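Local coordinates for phosphodiesterase (Candida albicans, PDB 6CPU), which is a phosphodiesterase of the HD family, with a largely helical fold around a metal site that here holds zinc and magnesium ions, at residues L124-S129 / K504-D509; N271-F276 / A477-R482; N43-I48 / S119-L124. One frame throughout, in Å; residues are numbered along the deposited sequence.

Interaction 1 (L124-S129 / K504-D509); sequences LTNRIS and KDLTYD
N126 reaches across to K504 and L506 while closing the start of the helix that follows it. Its CB lies 3.4 Å from K504 O. CG stands anti to the backbone N (chi1 175°), which carries the amide over to the loop. At the tip, ND2 donates to K504 O at 2.9 Å in a nearly straight bond (N-H...O 166°) lying close to the amide's own plane, and L506 CD1 rests 3.4 Å from the same nitrogen. OD1 turns back to its own chain, where it accepts from S129 N at 3.1 Å, on a lone pair, and more weakly from I128 N. Bonds at both ends thus fix the rotation of the amide.

D505 answers from the loop. Its OD1 takes R127 N at 3.0 Å and L506 N at 2.7 Å from opposite faces of the carboxylate, and OD2 forms a salt bridge with R130. Apolar cover comes from L506, whose CD2 lies 4.0 Å from I128 CD1 and whose side chain crosses that of R127 at about a right angle near CB. The guanidinium of R127 leads away to N271, E486 and D41. With N126 as N-cap of helix 127-135 and D505 bound to the backbone N of the first helical residue, the arrangement is a classic capped helix N-terminus, tied to the loop between helices 470-495 and 515-521.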
loop_
_atom_site.group_PDB
_atom_site.type_symbol
_atom_site.label_atom_id
_atom_site.label_comp_id
_atom_site.label_asym_id
_atom_site.label_seq_id
_atom_site.Cartn_x
_atom_site.Cartn_y
_atom_site.Cartn_z
ATOM N N LEU A 124 15.520 9.567 13.047
ATOM C CA LEU A 124 14.770 8.365 12.678
ATOM C C LEU A 124 14.172 7.616 13.850
ATOM O O LEU A 124 13.255 6.861 13.671
ATOM C CB LEU A 124 15.658 7.385 11.911
ATOM C CG LEU A 124 15.982 7.803 10.475
ATOM C CD1 LEU A 124 17.110 6.938 9.938
ATOM C CD2 LEU A 124 14.775 7.719 9.568
ATOM N N THR A 125 14.721 7.796 15.049
ATOM C CA THR A 125 14.323 6.951 16.168
ATOM C C THR A 125 12.827 6.971 16.445
ATOM O O THR A 125 12.219 5.910 16.646
ATOM C CB THR A 125 15.108 7.333 17.444
ATOM O OG1 THR A 125 16.505 7.184 17.180
ATOM C CG2 THR A 125 14.715 6.442 18.623
ATOM N N ASN A 126 12.242 8.168 16.441
ATOM C CA ASN A 126 10.865 8.388 16.865
ATOM C C ASN A 126 9.908 8.557 15.691
ATOM O O ASN A 126 10.216 9.247 14.713
ATOM C CB ASN A 126 10.790 9.612 17.797
ATOM C CG ASN A 126 9.369 9.970 18.183
ATOM O OD1 ASN A 126 8.677 10.679 17.460
ATOM N ND2 ASN A 126 8.931 9.498 19.355
ATOM N N ARG A 127 8.761 7.889 15.797
ATOM C CA ARG A 127 7.724 7.864 14.765
ATOM C C ARG A 127 7.249 9.243 14.351
ATOM O O ARG A 127 7.041 9.512 13.166
ATOM C CB ARG A 127 6.544 7.015 15.260
ATOM C CG ARG A 127 5.249 7.104 14.473
ATOM C CD ARG A 127 5.314 6.444 13.101
ATOM N NE ARG A 127 4.104 6.724 12.344
ATOM C CZ ARG A 127 3.916 6.441 11.055
ATOM N NH1 ARG A 127 4.854 5.825 10.341
ATOM N NH2 ARG A 127 2.775 6.767 10.482
ATOM N N ILE A 128 7.090 10.137 15.321
ATOM C CA ILE A 128 6.581 11.458 15.014
ATOM C C ILE A 128 7.648 12.263 14.287
ATOM O O ILE A 128 7.330 12.995 13.352
ATOM C CB ILE A 128 6.084 12.198 16.288
ATOM C CG1 ILE A 128 5.050 11.335 17.031
ATOM C CG2 ILE A 128 5.501 13.551 15.934
ATOM C CD1 ILE A 128 3.774 11.021 16.288
ATOM N N SER A 129 8.906 12.109 14.693
ATOM C CA SER A 129 10.038 12.692 13.962
ATOM C C SER A 129 10.062 12.193 12.502
ATOM O O SER A 129 10.272 12.976 11.566
ATOM C CB SER A 129 11.347 12.319 14.645
ATOM O OG SER A 129 12.472 12.958 14.067
ATOM N N LYS A 504 13.105 7.887 22.033
ATOM C CA LYS A 504 12.301 6.668 22.155
ATOM C C LYS A 504 11.228 6.626 21.069
ATOM O O LYS A 504 10.807 7.667 20.579
ATOM C CB LYS A 504 11.660 6.605 23.546
ATOM C CG LYS A 504 12.694 6.654 24.661
ATOM C CD LYS A 504 12.059 6.679 26.040
ATOM C CE LYS A 504 13.102 6.956 27.108
ATOM N NZ LYS A 504 14.151 5.907 27.144
ATOM N N ASP A 505 10.798 5.426 20.690
ATOM C CA ASP A 505 9.822 5.273 19.608
ATOM C C ASP A 505 8.454 4.931 20.163
ATOM O O ASP A 505 8.335 4.492 21.304
ATOM C CB ASP A 505 10.275 4.185 18.624
ATOM C CG ASP A 505 9.631 4.319 17.248
ATOM O OD1 ASP A 505 8.787 5.207 17.055
ATOM O OD2 ASP A 505 9.971 3.532 16.343
ATOM N N LEU A 506 7.432 5.152 19.342
ATOM C CA LEU A 506 6.070 4.743 19.628
ATOM C C LEU A 506 5.904 3.249 19.329
ATOM O O LEU A 506 6.280 2.772 18.253
ATOM C CB LEU A 506 5.071 5.542 18.780
ATOM C CG LEU A 506 4.708 6.957 19.256
ATOM C CD1 LEU A 506 5.924 7.859 19.364
ATOM C CD2 LEU A 506 3.674 7.562 18.325
ATOM N N THR A 507 5.329 2.531 20.286
ATOM C CA THR A 507 5.059 1.100 20.159
ATOM C C THR A 507 3.609 0.840 20.533
ATOM O O THR A 507 3.014 1.603 21.303
ATOM C CB THR A 507 5.969 0.305 21.102
ATOM O OG1 THR A 507 7.291 0.847 21.034
ATOM C CG2 THR A 507 6.004 -1.175 20.719
ATOM N N TYR A 508 3.038 -0.222 19.977
ATOM C CA TYR A 508 1.636 -0.545 20.189
ATOM C C TYR A 508 1.466 -2.005 20.579
ATOM O O TYR A 508 2.171 -2.879 20.074
ATOM C CB TYR A 508 0.826 -0.274 18.922
ATOM C CG TYR A 508 0.737 1.186 18.565
ATOM C CD1 TYR A 508 -0.128 2.039 19.243
ATOM C CD2 TYR A 508 1.550 1.732 17.577
ATOM C CE1 TYR A 508 -0.208 3.387 18.923
ATOM C CE2 TYR A 508 1.476 3.071 17.251
ATOM C CZ TYR A 508 0.598 3.899 17.930
ATOM O OH TYR A 508 0.524 5.239 17.612
ATOM N N ASP A 509 0.531 -2.260 21.490
ATOM C CA ASP A 509 0.105 -3.628 21.766
ATOM C C ASP A 509 -0.652 -4.177 20.573
ATOM O O ASP A 509 -1.180 -3.425 19.742
ATOM C CB ASP A 509 -0.783 -3.681 23.014
ATOM C CG ASP A 509 -0.006 -3.442 24.289
ATOM O OD1 ASP A 509 1.235 -3.538 24.262
ATOM O OD2 ASP A 509 -0.634 -3.164 25.328
#

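Interaction 2 (N271-F276 / A477-R482); sequences NPFHNF and AMVLSR
P272 and F273 lie against one flank of helix 470-495, meeting V479, L480 and R482. Just before them, N271 shapes the loop from within: its ND2 donates to H274 O (2.9 Å, N-H...O 158°) from above the carbonyl plane and also reaches H353 O, while OD1 accepts from R127. P272 follows with CB 3.8 Å from R482 CB, the two side chains meeting at a slant. Its carbonyl oxygen sits 3.6 Å from V479 CB. The chain of R482 runs out extended from CG to NE, and its NH2 is hydrogen-bonded to D509 O.

F273 brings the aromatic part of the contact. With CG anti to the backbone N (chi1 -173°), its ring presents a face to L480, whose CD1 makes a CH-pi contact 3.8 Å from the ring centroid and 16° off the normal. L480 CB approaches F273 CD1 to 3.6 Å, and V479 CG2 comes to the ring obliquely. F273 N is hydrogen-bonded to E483 OE1. This is the edge of the metal centre of the HD phosphodiesterase fold, where H278, H349, D350 and D462 hold the zinc ion about 5 Å from the F273 side chain.

H274, the centre of an inverse gamma turn, takes its imidazole round so that F273 CD2 lies over the middle of one face; the ring also stacks with H353, and ND1 is hydrogen-bonded to E483 OE2. Next, N275 caps helix 276-292, its OD1 accepting from the backbone N of H278, which probably helps to position this zinc ligand.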
loop_
_atom_site.group_PDB
_atom_site.type_symbol
_atom_site.label_atom_id
_atom_site.label_comp_id
_atom_site.label_asym_id
_atom_site.label_seq_id
_atom_site.Cartn_x
_atom_site.Cartn_y
_atom_site.Cartn_z
ATOM N N ASN A 271 3.026 2.896 9.643
ATOM C CA ASN A 271 1.754 3.601 9.615
ATOM C C ASN A 271 0.727 2.679 10.275
ATOM O O ASN A 271 0.616 1.518 9.891
ATOM C CB ASN A 271 1.275 3.943 8.208
ATOM C CG ASN A 271 2.076 5.069 7.544
ATOM O OD1 ASN A 271 3.004 5.648 8.110
ATOM N ND2 ASN A 271 1.698 5.378 6.343
ATOM N N PRO A 272 -0.021 3.184 11.281
ATOM C CA PRO A 272 -0.998 2.247 11.865
ATOM C C PRO A 272 -2.101 1.838 10.900
ATOM O O PRO A 272 -2.538 0.680 10.927
ATOM C CB PRO A 272 -1.559 3.029 13.065
ATOM C CG PRO A 272 -0.479 3.979 13.417
ATOM C CD PRO A 272 0.108 4.404 12.091
ATOM N N PHE A 273 -2.562 2.759 10.059
ATOM C CA PHE A 273 -3.638 2.479 9.124
ATOM C C PHE A 273 -3.224 2.390 7.653
ATOM O O PHE A 273 -3.476 1.373 7.013
ATOM C CB PHE A 273 -4.738 3.531 9.242
ATOM C CG PHE A 273 -5.954 3.215 8.428
ATOM C CD1 PHE A 273 -6.990 2.485 8.978
ATOM C CD2 PHE A 273 -6.075 3.645 7.116
ATOM C CE1 PHE A 273 -8.112 2.189 8.246
ATOM C CE2 PHE A 273 -7.193 3.342 6.368
ATOM C CZ PHE A 273 -8.228 2.615 6.943
ATOM N N HIS A 274 -2.633 3.469 7.123
ATOM C CA HIS A 274 -2.265 3.553 5.689
ATOM C C HIS A 274 -0.967 2.826 5.353
ATOM O O HIS A 274 0.021 3.428 4.944
ATOM C CB HIS A 274 -2.210 5.019 5.242
ATOM C CG HIS A 274 -3.557 5.669 5.209
ATOM N ND1 HIS A 274 -4.024 6.472 6.229
ATOM C CD2 HIS A 274 -4.558 5.591 4.304
ATOM C CE1 HIS A 274 -5.248 6.882 5.938
ATOM N NE2 HIS A 274 -5.597 6.356 4.777
ATOM N N ASN A 275 -0.999 1.517 5.538
ATOM C CA ASN A 275 0.148 0.641 5.287
ATOM C C ASN A 275 -0.217 -0.370 4.212
ATOM O O ASN A 275 -1.262 -0.253 3.571
ATOM C CB ASN A 275 0.579 -0.028 6.577
ATOM C CG ASN A 275 -0.552 -0.782 7.247
ATOM O OD1 ASN A 275 -1.502 -1.199 6.608
ATOM N ND2 ASN A 275 -0.454 -0.926 8.535
ATOM N N PHE A 276 0.664 -1.326 3.973
ATOM C CA PHE A 276 0.438 -2.335 2.927
ATOM C C PHE A 276 -0.814 -3.170 3.236
ATOM O O PHE A 276 -1.550 -3.537 2.329
ATOM C CB PHE A 276 1.661 -3.213 2.836
ATOM C CG PHE A 276 1.577 -4.271 1.788
ATOM C CD1 PHE A 276 1.415 -3.933 0.462
ATOM C CD2 PHE A 276 1.738 -5.613 2.133
ATOM C CE1 PHE A 276 1.348 -4.922 -0.507
ATOM C CE2 PHE A 276 1.691 -6.602 1.161
ATOM C CZ PHE A 276 1.496 -6.253 -0.150
ATOM N N ALA A 477 -11.291 0.303 12.966
ATOM C CA ALA A 477 -11.581 1.557 13.658
ATOM C C ALA A 477 -10.514 1.888 14.684
ATOM O O ALA A 477 -10.143 3.049 14.865
ATOM C CB ALA A 477 -12.952 1.493 14.329
ATOM N N MET A 478 -10.029 0.863 15.370
ATOM C CA MET A 478 -8.969 1.020 16.335
ATOM C C MET A 478 -7.647 1.499 15.721
ATOM O O MET A 478 -7.008 2.411 16.246
ATOM C CB MET A 478 -8.737 -0.312 17.046
ATOM C CG MET A 478 -7.538 -0.320 17.961
ATOM S SD MET A 478 -7.667 -1.658 19.154
ATOM C CE MET A 478 -6.125 -1.456 20.022
ATOM N N VAL A 479 -7.205 0.859 14.643
ATOM C CA VAL A 479 -5.927 1.268 14.042
ATOM C C VAL A 479 -6.045 2.645 13.366
ATOM O O VAL A 479 -5.100 3.432 13.415
ATOM C CB VAL A 479 -5.319 0.180 13.123
ATOM C CG1 VAL A 479 -5.136 -1.113 13.923
ATOM C CG2 VAL A 479 -6.158 -0.059 11.879
ATOM N N LEU A 480 -7.209 2.953 12.796
ATOM C CA LEU A 480 -7.472 4.279 12.235
ATOM C C LEU A 480 -7.365 5.355 13.319
ATOM O O LEU A 480 -6.754 6.396 13.100
ATOM C CB LEU A 480 -8.839 4.332 11.521
ATOM C CG LEU A 480 -9.179 5.631 10.751
ATOM C CD1 LEU A 480 -8.135 5.952 9.687
ATOM C CD2 LEU A 480 -10.550 5.559 10.106
ATOM N N SER A 481 -7.917 5.086 14.503
ATOM C CA SER A 481 -7.741 5.988 15.650
ATOM C C SER A 481 -6.294 6.167 16.094
ATOM O O SER A 481 -5.911 7.260 16.524
ATOM C CB SER A 481 -8.596 5.528 16.842
ATOM O OG SER A 481 -9.935 5.370 16.426
ATOM N N ARG A 482 -5.476 5.115 16.012
ATOM C CA ARG A 482 -4.070 5.253 16.380
ATOM C C ARG A 482 -3.373 6.263 15.463
ATOM O O ARG A 482 -2.599 7.103 15.938
ATOM C CB ARG A 482 -3.320 3.922 16.314
ATOM C CG ARG A 482 -3.738 2.901 17.349
ATOM C CD ARG A 482 -3.082 1.571 17.065
ATOM N NE ARG A 482 -3.202 0.625 18.179
ATOM C CZ ARG A 482 -2.668 -0.594 18.183
ATOM N NH1 ARG A 482 -1.971 -1.027 17.130
ATOM N NH2 ARG A 482 -2.832 -1.388 19.246
#

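Interaction 3 (N43-I48 / S119-L124)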
loop_
_atom_site.group_PDB
_atom_site.type_symbol
_atom_site.label_atom_id
_atom_site.label_comp_id
_atom_site.label_asym_id
_atom_site.label_seq_id
_atom_site.Cartn_x
_atom_site.Cartn_y
_atom_site.Cartn_z
ATOM N N ASN A 43 14.121 2.195 11.794
ATOM C CA ASN A 43 14.371 3.417 12.554
ATOM C C ASN A 43 15.830 3.624 12.951
ATOM O O ASN A 43 16.134 4.375 13.878
ATOM C CB ASN A 43 13.436 3.484 13.763
ATOM C CG ASN A 43 13.848 2.560 14.873
ATOM O OD1 ASN A 43 14.490 1.536 14.637
ATOM N ND2 ASN A 43 13.495 2.925 16.108
ATOM N N VAL A 44 16.723 2.962 12.226
ATOM C CA VAL A 44 18.162 3.151 12.400
ATOM C C VAL A 44 18.784 3.358 11.022
ATOM O O VAL A 44 18.294 2.794 10.030
ATOM C CB VAL A 44 18.849 1.949 13.103
ATOM C CG1 VAL A 44 18.401 1.858 14.564
ATOM C CG2 VAL A 44 18.585 0.642 12.384
ATOM N N PRO A 45 19.851 4.160 10.939
ATOM C CA PRO A 45 20.511 4.272 9.647
ATOM C C PRO A 45 21.180 2.960 9.277
ATOM O O PRO A 45 21.657 2.239 10.169
ATOM C CB PRO A 45 21.562 5.354 9.860
ATOM C CG PRO A 45 21.213 6.024 11.132
ATOM C CD PRO A 45 20.427 5.058 11.948
ATOM N N ILE A 46 21.182 2.654 7.985
ATOM C CA ILE A 46 21.834 1.469 7.468
ATOM C C ILE A 46 23.030 1.912 6.634
ATOM O O ILE A 46 22.900 2.766 5.743
ATOM C CB ILE A 46 20.879 0.609 6.630
ATOM C CG1 ILE A 46 19.778 0.027 7.523
ATOM C CG2 ILE A 46 21.644 -0.504 5.893
ATOM C CD1 ILE A 46 18.665 -0.642 6.755
ATOM N N VAL A 47 24.193 1.336 6.927
ATOM C CA VAL A 47 25.416 1.605 6.156
ATOM C C VAL A 47 25.761 0.360 5.355
ATOM O O VAL A 47 25.851 -0.733 5.923
ATOM C CB VAL A 47 26.616 1.972 7.062
ATOM C CG1 VAL A 47 27.877 2.166 6.227
ATOM C CG2 VAL A 47 26.316 3.215 7.884
ATOM N N ILE A 48 25.912 0.506 4.042
ATOM C CA ILE A 48 26.351 -0.603 3.189
ATOM C C ILE A 48 27.784 -0.346 2.720
ATOM O O ILE A 48 28.070 0.690 2.140
ATOM C CB ILE A 48 25.416 -0.834 1.990
ATOM C CG1 ILE A 48 23.983 -1.083 2.477
ATOM C CG2 ILE A 48 25.880 -2.028 1.164
ATOM C CD1 ILE A 48 22.978 -1.279 1.361
ATOM N N SER A 119 23.295 12.223 13.190
ATOM C CA SER A 119 22.173 13.106 12.868
ATOM C C SER A 119 20.981 12.294 12.370
ATOM O O SER A 119 19.866 12.506 12.818
ATOM C CB SER A 119 22.568 14.143 11.821
ATOM O OG SER A 119 23.506 15.052 12.362
ATOM N N ALA A 120 21.224 11.358 11.454
ATOM C CA ALA A 120 20.151 10.514 10.933
ATOM C C ALA A 120 19.500 9.667 12.033
ATOM O O ALA A 120 18.266 9.572 12.116
ATOM C CB ALA A 120 20.662 9.628 9.802
ATOM N N LYS A 121 20.308 9.073 12.904
ATOM C CA LYS A 121 19.736 8.303 14.004
ATOM C C LYS A 121 18.803 9.153 14.869
ATOM O O LYS A 121 17.705 8.718 15.220
ATOM C CB LYS A 121 20.821 7.697 14.883
ATOM C CG LYS A 121 20.253 6.810 15.976
ATOM C CD LYS A 121 21.290 5.837 16.493
ATOM C CE LYS A 121 20.648 4.697 17.264
ATOM N NZ LYS A 121 20.010 5.201 18.506
ATOM N N GLU A 122 19.251 10.360 15.204
ATOM C CA GLU A 122 18.474 11.274 16.040
ATOM C C GLU A 122 17.119 11.601 15.403
ATOM O O GLU A 122 16.121 11.755 16.099
ATOM C CB GLU A 122 19.263 12.562 16.321
ATOM C CG GLU A 122 20.318 12.420 17.419
ATOM C CD GLU A 122 21.369 13.534 17.421
ATOM O OE1 GLU A 122 21.141 14.608 16.808
ATOM O OE2 GLU A 122 22.438 13.336 18.049
ATOM N N LEU A 123 17.083 11.666 14.075
ATOM C CA LEU A 123 15.850 11.983 13.348
ATOM C C LEU A 123 14.956 10.772 13.044
ATOM O O LEU A 123 13.759 10.932 12.810
ATOM C CB LEU A 123 16.196 12.708 12.051
ATOM C CG LEU A 123 16.876 14.066 12.264
ATOM C CD1 LEU A 123 17.518 14.560 10.979
ATOM C CD2 LEU A 123 15.886 15.099 12.788
ATOM N N LEU A 124 15.520 9.567 13.047
ATOM C CA LEU A 124 14.770 8.365 12.678
ATOM C C LEU A 124 14.172 7.616 13.850
ATOM O O LEU A 124 13.255 6.861 13.671
ATOM C CB LEU A 124 15.658 7.385 11.911
ATOM C CG LEU A 124 15.982 7.803 10.475
ATOM C CD1 LEU A 124 17.110 6.938 9.938
ATOM C CD2 LEU A 124 14.775 7.719 9.568
#
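P45 packs its ring against A120, K121 and L124, joining the entry of strand 46-49 to the C-terminal end of helix 110-124. Strand 46-49 runs between 2-6 and 100-103 in a four-stranded parallel alpha/beta sheet with strand order 2-1-3-4, and helix 110-124 packs against it.

The pyrrolidine ring is one tight point. P45 CG comes within 3.6 Å of K121 N and 3.9 Å of A120 CB, so the ring reaches the helix backbone itself across the small alanine. L124 flanks it, with CD1 4.0 Å from P45 N; its CG lies anti to the carbonyl carbon (chi1 -73°), which lets CD1 extend along V44 and P45. I117, one turn before K121 in helix 110-124, also meets P45.

A second close point lies at the start of the segment, where N43 sits beside the end of the helix and its ND2 is hydrogen-bonded to T125 O, just beyond it. L124 O, which also accepts from R130 NH1, is 3.4 Å from N43 CB, while L124 CB lies 3.6 Å from N43 O.

Toward the partly exposed side the packing thins. V44 points its CB away from the helix and meets L124 mainly through its backbone. Beyond CB the chain of K121 leaves the proline, and its side chain touches M1; nearer the root it crosses P45 at about a right angle, CB lying 4.0 Å from P45 CD.

Overall arrangement
Along the chain interaction 3 closes first, interaction 1 opens next, and interaction 2 is nested inside the long loop that interaction 1 closes. Interaction 1 is the middle piece. Its centre lies 13 Å from that of interaction 3 and 15 Å from that of interaction 2. With interaction 3 it shares L124, at the step from helix 110-124 to helix 127-135. Interactions 2 and 3 do not touch, their nearest atoms being about 11 Å apart. Probable hydrogen bonds from R127 to N271 and from R482 to D509 link interactions 1 and 2. The series thus connects the N-terminal parallel sheet, through the 124-129/504-509 junction, to the helical region around the zinc and magnesium ions.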